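Local coordinates for mandelate racemase/muconate lactonizing enzyme-like protein (Rubrobacter xylanophilus DSM 9941, PDB 3CYJ) that is of unknown function but, as a mandelate racemase/muconate lactonizing enzyme-like member of the enolase superfamily, pairs an N-terminal domain with a sodium-binding barrel domain, at residues A[59-62]-A[63-67]; A[79-82]-A[83-87]; A[88-91]-A[92-96]. All coordinates share one frame; numbering follows the deposited sequence.

Contact 1: residues A[59-62]-A[63-67]; sequences GRFV and ESKLA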
loop_
_atom_site.group_PDB
_atom_site.type_symbol
_atom_site.label_atom_id
_atom_site.label_comp_id
_atom_site.label_asym_id
_atom_site.label_seq_id
_atom_site.Cartn_x
_atom_site.Cartn_y
_atom_site.Cartn_z
ATOM N N GLY A 59 -37.416 -22.889 2.753
ATOM C CA GLY A 59 -38.627 -23.212 1.982
ATOM C C GLY A 59 -39.688 -22.132 1.954
ATOM O O GLY A 59 -40.243 -21.798 0.901
ATOM N N ARG A 60 -39.950 -21.541 3.105
ATOM C CA ARG A 60 -40.848 -20.382 3.167
ATOM C C ARG A 60 -40.350 -19.153 2.337
ATOM O O ARG A 60 -41.149 -18.464 1.638
ATOM C CB ARG A 60 -41.088 -20.002 4.658
ATOM C CG ARG A 60 -42.225 -18.975 4.809
ATOM C CD ARG A 60 -43.588 -19.609 4.303
ATOM N NE ARG A 60 -44.556 -18.600 3.890
ATOM C CZ ARG A 60 -45.426 -18.009 4.715
ATOM N NH1 ARG A 60 -45.442 -18.309 6.031
ATOM N NH2 ARG A 60 -46.288 -17.111 4.221
ATOM N N PHE A 61 -39.028 -18.881 2.396
ATOM C CA PHE A 61 -38.429 -17.843 1.554
ATOM C C PHE A 61 -38.669 -18.094 0.051
ATOM O O PHE A 61 -39.014 -17.183 -0.690
ATOM C CB PHE A 61 -36.904 -17.723 1.822
ATOM C CG PHE A 61 -36.288 -16.431 1.300
ATOM C CD1 PHE A 61 -36.046 -15.359 2.152
ATOM C CD2 PHE A 61 -35.945 -16.294 -0.063
ATOM C CE1 PHE A 61 -35.469 -14.135 1.650
ATOM C CE2 PHE A 61 -35.369 -15.113 -0.558
ATOM C CZ PHE A 61 -35.133 -14.028 0.307
ATOM N N VAL A 62 -38.432 -19.320 -0.406
ATOM C CA VAL A 62 -38.770 -19.702 -1.816
ATOM C C VAL A 62 -40.235 -19.419 -2.150
ATOM O O VAL A 62 -40.550 -18.766 -3.166
ATOM C CB VAL A 62 -38.473 -21.201 -2.106
ATOM C CG1 VAL A 62 -38.953 -21.621 -3.512
ATOM C CG2 VAL A 62 -36.971 -21.505 -1.868
ATOM N N GLU A 63 -41.140 -19.889 -1.282
ATOM C CA GLU A 63 -42.582 -19.690 -1.548
ATOM C C GLU A 63 -42.879 -18.210 -1.656
ATOM O O GLU A 63 -43.516 -17.763 -2.605
ATOM C CB GLU A 63 -43.447 -20.340 -0.465
ATOM C CG GLU A 63 -43.323 -21.832 -0.542
ATOM C CD GLU A 63 -43.770 -22.576 0.735
ATOM O OE1 GLU A 63 -44.227 -21.954 1.738
ATOM O OE2 GLU A 63 -43.622 -23.816 0.736
ATOM N N SER A 64 -42.356 -17.451 -0.685
ATOM C CA SER A 64 -42.768 -16.081 -0.493
ATOM C C SER A 64 -42.168 -15.174 -1.541
ATOM O O SER A 64 -42.844 -14.272 -2.053
ATOM C CB SER A 64 -42.381 -15.642 0.908
ATOM O OG SER A 64 -42.426 -14.228 1.007
ATOM N N LYS A 65 -40.889 -15.383 -1.862
ATOM C CA LYS A 65 -40.195 -14.411 -2.699
ATOM C C LYS A 65 -39.829 -14.959 -4.097
ATOM O O LYS A 65 -39.733 -14.199 -5.029
ATOM C CB LYS A 65 -38.899 -13.904 -2.019
ATOM C CG LYS A 65 -39.090 -13.078 -0.761
ATOM C CD LYS A 65 -40.073 -11.899 -0.991
ATOM C CE LYS A 65 -39.507 -10.851 -1.857
ATOM N NZ LYS A 65 -40.548 -9.820 -2.264
ATOM N N LEU A 66 -39.589 -16.259 -4.232
ATOM C CA LEU A 66 -38.974 -16.734 -5.454
ATOM C C LEU A 66 -39.944 -17.364 -6.472
ATOM O O LEU A 66 -39.815 -17.137 -7.669
ATOM C CB LEU A 66 -37.820 -17.695 -5.086
ATOM C CG LEU A 66 -36.746 -17.059 -4.150
ATOM C CD1 LEU A 66 -35.572 -17.968 -3.979
ATOM C CD2 LEU A 66 -36.273 -15.629 -4.680
ATOM N N ALA A 67 -40.924 -18.131 -5.990
ATOM C CA ALA A 67 -41.838 -18.872 -6.877
ATOM C C ALA A 67 -42.488 -17.909 -7.852
ATOM O O ALA A 67 -42.517 -18.148 -9.066
ATOM C CB ALA A 67 -42.912 -19.703 -6.024
#
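Backbone N-H groups of 63-67 bond to carbonyls of 59-62 in the usual i to i+4 manner of an α-helix, as in Lys65 N to Phe61 O at 2.9 Å, until the turn widens and Val62 O receives both Leu66 N and Ala67 N. Each of these two donors lies 2.9 Å from Val62 O; the second is an i to i+5 bond and makes residues 63-66 a π-type turn within helix 57-70.

Phe61 carries the main side-chain contact. Its CG stands anti to the backbone N (chi1 -163°), which brings the ring alongside the next turn. Lys65 CG sits over one face, 4.3 Å from the ring centroid and close to the ring normal, a CH-π contact made by the methylene part of the lysine, whose chain then bends at chi2 and chi3. Near the plane of the ring, at its edge, lies Leu66 CG, 4.2 Å from Phe61 CD2. Val62 approaches the same leucine more loosely, CG2 to CD1.

On another side of the helix, Arg60 and Glu63 cross at about a right angle. Glu63 OE1 is 3.5 Å from Arg60 CD and 4.0 Å from Arg60 NE, well out of the guanidinium plane, so this long salt bridge rests on charge alone. Ser64 OG is hydrogen-bonded to Asp55 of the second subunit, while Phe61, Val62 and Leu66 all pack on Ala101 of helix 97-116.

The apolar groups thus pack within their own domain, with Phe61 and Lys65 also bordering the second subunit, and the polar serine is satisfied across that interface. Between the exposed Arg60 and Glu63 the attraction is undirected: no N-H points at the carboxylate, so the pairing does not fix the rotation of the guanidinium.

Contact 2: residues A[79-82]-A[83-87]; sequences PAVW and ARMQA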
loop_
_atom_site.group_PDB
_atom_site.type_symbol
_atom_site.label_atom_id
_atom_site.label_comp_id
_atom_site.label_asym_id
_atom_site.label_seq_id
_atom_site.Cartn_x
_atom_site.Cartn_y
_atom_site.Cartn_z
ATOM N N PRO A 79 -30.326 -18.252 -16.003
ATOM C CA PRO A 79 -29.652 -17.065 -15.463
ATOM C C PRO A 79 -30.492 -15.775 -15.515
ATOM O O PRO A 79 -30.377 -14.928 -14.604
ATOM C CB PRO A 79 -28.383 -16.960 -16.341
ATOM C CG PRO A 79 -28.154 -18.302 -16.868
ATOM C CD PRO A 79 -29.526 -18.883 -17.077
ATOM N N ALA A 80 -31.333 -15.621 -16.544
ATOM C CA ALA A 80 -32.241 -14.465 -16.575
ATOM C C ALA A 80 -33.179 -14.452 -15.369
ATOM O O ALA A 80 -33.547 -13.371 -14.887
ATOM C CB ALA A 80 -33.073 -14.440 -17.846
ATOM N N VAL A 81 -33.574 -15.628 -14.896
ATOM C CA VAL A 81 -34.434 -15.669 -13.702
ATOM C C VAL A 81 -33.607 -15.327 -12.444
ATOM O O VAL A 81 -34.053 -14.561 -11.557
ATOM C CB VAL A 81 -35.081 -17.071 -13.545
ATOM C CG1 VAL A 81 -36.096 -17.083 -12.369
ATOM C CG2 VAL A 81 -35.702 -17.500 -14.873
ATOM N N TRP A 82 -32.400 -15.902 -12.386
ATOM C CA TRP A 82 -31.488 -15.668 -11.279
ATOM C C TRP A 82 -31.307 -14.180 -11.052
ATOM O O TRP A 82 -31.398 -13.710 -9.913
ATOM C CB TRP A 82 -30.167 -16.336 -11.586
ATOM C CG TRP A 82 -29.108 -16.366 -10.534
ATOM C CD1 TRP A 82 -28.882 -17.370 -9.600
ATOM C CD2 TRP A 82 -28.036 -15.423 -10.370
ATOM N NE1 TRP A 82 -27.758 -17.085 -8.873
ATOM C CE2 TRP A 82 -27.212 -15.905 -9.329
ATOM C CE3 TRP A 82 -27.694 -14.217 -11.004
ATOM C CZ2 TRP A 82 -26.040 -15.229 -8.924
ATOM C CZ3 TRP A 82 -26.544 -13.548 -10.601
ATOM C CH2 TRP A 82 -25.739 -14.046 -9.565
ATOM N N ALA A 83 -31.110 -13.431 -12.139
ATOM C CA ALA A 83 -30.876 -11.992 -12.035
ATOM C C ALA A 83 -32.096 -11.287 -11.467
ATOM O O ALA A 83 -31.977 -10.409 -10.601
ATOM C CB ALA A 83 -30.508 -11.416 -13.372
ATOM N N ARG A 84 -33.257 -11.634 -11.993
ATOM C CA ARG A 84 -34.530 -11.096 -11.504
ATOM C C ARG A 84 -34.737 -11.533 -10.019
ATOM O O ARG A 84 -35.234 -10.739 -9.207
ATOM C CB ARG A 84 -35.707 -11.528 -12.431
ATOM C CG ARG A 84 -35.653 -10.891 -13.826
ATOM C CD ARG A 84 -36.617 -11.570 -14.829
ATOM N NE ARG A 84 -37.927 -11.790 -14.213
ATOM C CZ ARG A 84 -38.517 -12.982 -14.146
ATOM N NH1 ARG A 84 -37.934 -14.015 -14.761
ATOM N NH2 ARG A 84 -39.715 -13.124 -13.527
ATOM N N MET A 85 -34.324 -12.755 -9.660
ATOM C CA MET A 85 -34.473 -13.184 -8.257
ATOM C C MET A 85 -33.608 -12.339 -7.287
ATOM O O MET A 85 -34.103 -11.862 -6.256
ATOM C CB MET A 85 -34.168 -14.674 -8.088
ATOM C CG MET A 85 -35.282 -15.671 -8.614
ATOM S SD MET A 85 -35.112 -17.410 -8.118
ATOM C CE MET A 85 -33.756 -17.996 -9.183
ATOM N N GLN A 86 -32.319 -12.157 -7.627
ATOM C CA GLN A 86 -31.395 -11.344 -6.864
ATOM C C GLN A 86 -31.910 -9.881 -6.706
ATOM O O GLN A 86 -31.817 -9.310 -5.629
ATOM C CB GLN A 86 -30.007 -11.339 -7.527
ATOM C CG GLN A 86 -29.351 -12.675 -7.711
ATOM C CD GLN A 86 -28.879 -13.321 -6.425
ATOM O OE1 GLN A 86 -29.110 -12.832 -5.287
ATOM N NE2 GLN A 86 -28.219 -14.457 -6.585
ATOM N N ALA A 87 -32.449 -9.290 -7.784
ATOM C CA ALA A 87 -32.946 -7.935 -7.726
ATOM C C ALA A 87 -34.145 -7.865 -6.793
ATOM O O ALA A 87 -34.260 -6.945 -5.999
ATOM C CB ALA A 87 -33.325 -7.426 -9.135
#
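Over one face of the Trp82 indole lies the side chain of Gln86, one helical turn further on; the amide stands steeply on the ring, the two planes 76° apart. NE2 lies over the face, displaced toward the rim, 3.3 Å from Trp82 CE2, while Gln86 CG lies over the six-membered ring, 3.9 Å from its centroid and almost on the normal, a CH-π contact. This is an i to i+4 aromatic-amide pairing on helix 78-88, in the N-terminal domain that members of the enolase superfamily place beside their barrel.

With CG anti to the carbonyl carbon (chi1 -58°) and the chain bent at chi2 (-71°), the glutamine folds back along the helix, which sets CG beside the carbonyl of Trp82 and lifts the amide up to the indole. The backbone below is regular, with Gln86 N bonded to Trp82 O at 2.9 Å. Beyond the helix, Trp82 NE1 makes a weak hydrogen bond to Gly275 O, tying the indole to a residue of the barrel part of the chain.

Arg84 runs along another flank: its CG passes 3.4 Å from Ala80 O, and its guanidinium is held by Val69 O and Ser73 OG. Between helix 78-88 and helices 57-70 and 97-116, Met85 packs on Leu66, Val69 and Val105. Its bend at chi3 turns the terminal methyl toward the preceding turn, where CE rests 4.1 Å from Val81 CG1.

Contact 3: residues A[88-91]-A[92-96]; sequences AIRN and AGRPG
Ile89 meets Arg94 through an uncommon first torsion: chi1 of 69° sets CG1 in the crowded position between backbone N and carbonyl carbon, and from there it lies 3.9 Å from Arg94 CG. The arginine in turn has a chi1 that departs from the staggered values (-141°) and a bend at chi3, which together fold its guanidinium back over the backbone of Arg90. Arg90 CA lies over one face of that group, Ile89 CG1 is near its plane at the edge, and Arg94 NH2 comes within 3.2 Å of Arg90 CB. Arg94 NE donates to Gln86 O, a carbonyl near the end of helix 78-88.

Arg90 leads elsewhere. Its guanidinium is turned 73° from that of Arg94, and its NE and NH2 both donate weakly to Asn91 OD1, which lies in plane at its edge. The stronger partner is Asp26 of the second subunit, a salt bridge from NH2, joined by a hydrogen bond from NH1 to Thr28 of that subunit. These partners probably steady the positive charge within a buried interface.

Ile89 O accepts Gly93 N at 2.9 Å and, weakly, Ala92 N. Gly93 then leaves the turn with a positive phi, a backbone conformation that suits glycine. The i to i+4 bond from Gly93 N to Ile89 O defines an α-turn; here it ends at a glycine and lies in the connection between helices 78-88 and 97-116.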
loop_
_atom_site.group_PDB
_atom_site.type_symbol
_atom_site.label_atom_id
_atom_site.label_comp_id
_atom_site.label_asym_id
_atom_site.label_seq_id
_atom_site.Cartn_x
_atom_site.Cartn_y
_atom_site.Cartn_z
ATOM N N ALA A 88 -35.040 -8.844 -6.902
ATOM C CA ALA A 88 -36.304 -8.851 -6.177
ATOM C C ALA A 88 -36.100 -8.979 -4.680
ATOM O O ALA A 88 -36.961 -8.524 -3.924
ATOM C CB ALA A 88 -37.228 -9.986 -6.678
ATOM N N ILE A 89 -35.002 -9.599 -4.227
ATOM C CA ILE A 89 -34.887 -9.850 -2.790
ATOM C C ILE A 89 -34.009 -8.840 -1.995
ATOM O O ILE A 89 -33.633 -9.108 -0.860
ATOM C CB ILE A 89 -34.465 -11.305 -2.509
ATOM C CG1 ILE A 89 -33.010 -11.566 -2.943
ATOM C CG2 ILE A 89 -35.437 -12.306 -3.162
ATOM C CD1 ILE A 89 -32.641 -13.002 -2.688
ATOM N N ARG A 90 -33.730 -7.676 -2.577
ATOM C CA ARG A 90 -32.853 -6.692 -1.958
ATOM C C ARG A 90 -33.257 -6.413 -0.512
ATOM O O ARG A 90 -32.386 -6.489 0.393
ATOM C CB ARG A 90 -32.851 -5.367 -2.744
ATOM C CG ARG A 90 -31.894 -4.294 -2.177
ATOM C CD ARG A 90 -32.190 -2.907 -2.770
ATOM N NE ARG A 90 -33.248 -2.243 -2.020
ATOM C CZ ARG A 90 -33.851 -1.119 -2.400
ATOM N NH1 ARG A 90 -33.533 -0.563 -3.573
ATOM N NH2 ARG A 90 -34.819 -0.579 -1.637
ATOM N N ASN A 91 -34.549 -6.121 -0.280
ATOM C CA ASN A 91 -35.044 -5.864 1.084
ATOM C C ASN A 91 -35.257 -7.109 1.924
ATOM O O ASN A 91 -35.319 -7.010 3.160
ATOM C CB ASN A 91 -36.377 -5.131 1.099
ATOM C CG ASN A 91 -36.258 -3.690 0.704
ATOM O OD1 ASN A 91 -35.137 -3.107 0.619
ATOM N ND2 ASN A 91 -37.433 -3.075 0.437
ATOM N N ALA A 92 -35.452 -8.257 1.268
ATOM C CA ALA A 92 -35.816 -9.480 2.003
ATOM C C ALA A 92 -34.532 -10.112 2.564
ATOM O O ALA A 92 -34.568 -10.928 3.498
ATOM C CB ALA A 92 -36.575 -10.441 1.106
ATOM N N GLY A 93 -33.396 -9.697 2.018
ATOM C CA GLY A 93 -32.125 -10.161 2.503
ATOM C C GLY A 93 -31.505 -11.189 1.570
ATOM O O GLY A 93 -31.928 -12.359 1.503
ATOM N N ARG A 94 -30.496 -10.729 0.853
ATOM C CA ARG A 94 -29.897 -11.474 -0.214
ATOM C C ARG A 94 -29.002 -12.619 0.286
ATOM O O ARG A 94 -29.044 -13.737 -0.265
ATOM C CB ARG A 94 -29.125 -10.494 -1.105
ATOM C CG ARG A 94 -29.185 -10.738 -2.574
ATOM C CD ARG A 94 -28.651 -9.507 -3.290
ATOM N NE ARG A 94 -29.726 -8.689 -3.863
ATOM C CZ ARG A 94 -29.617 -7.394 -4.125
ATOM N NH1 ARG A 94 -28.482 -6.769 -3.827
ATOM N NH2 ARG A 94 -30.630 -6.733 -4.680
ATOM N N PRO A 95 -28.173 -12.358 1.330
ATOM C CA PRO A 95 -27.214 -13.386 1.782
ATOM C C PRO A 95 -27.833 -14.412 2.741
ATOM O O PRO A 95 -28.907 -14.178 3.242
ATOM C CB PRO A 95 -26.149 -12.562 2.510
ATOM C CG PRO A 95 -26.864 -11.356 3.027
ATOM C CD PRO A 95 -28.114 -11.143 2.174
ATOM N N GLY A 96 -27.138 -15.507 3.024
ATOM C CA GLY A 96 -27.617 -16.493 3.980
ATOM C C GLY A 96 -28.840 -17.298 3.516
ATOM O O GLY A 96 -28.847 -17.864 2.425
#

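In the fold
The three contacts follow one another in series along the chain, all within the N-terminal domain: contact 1 on helix 57-70, contact 2 on helix 78-88, and contact 3 in the loop leading from there to helix 97-116. Their centres form a compact triangle, contacts 1 and 2 about 14 Å apart and contact 3 about 12 Å from each. Leu66 joins all three, its CD2 lying 4.0 Å from Met85 SD and 3.7 Å from Ile89 CG2. Contacts 1 and 3 also share a border with the second subunit, whereas contact 2 packs on a third. This part of the domain, two helices and the loop after them, thus borders two neighbouring subunits, and none of its residues is among the sodium ligands Asp194, Glu221 and Glu222.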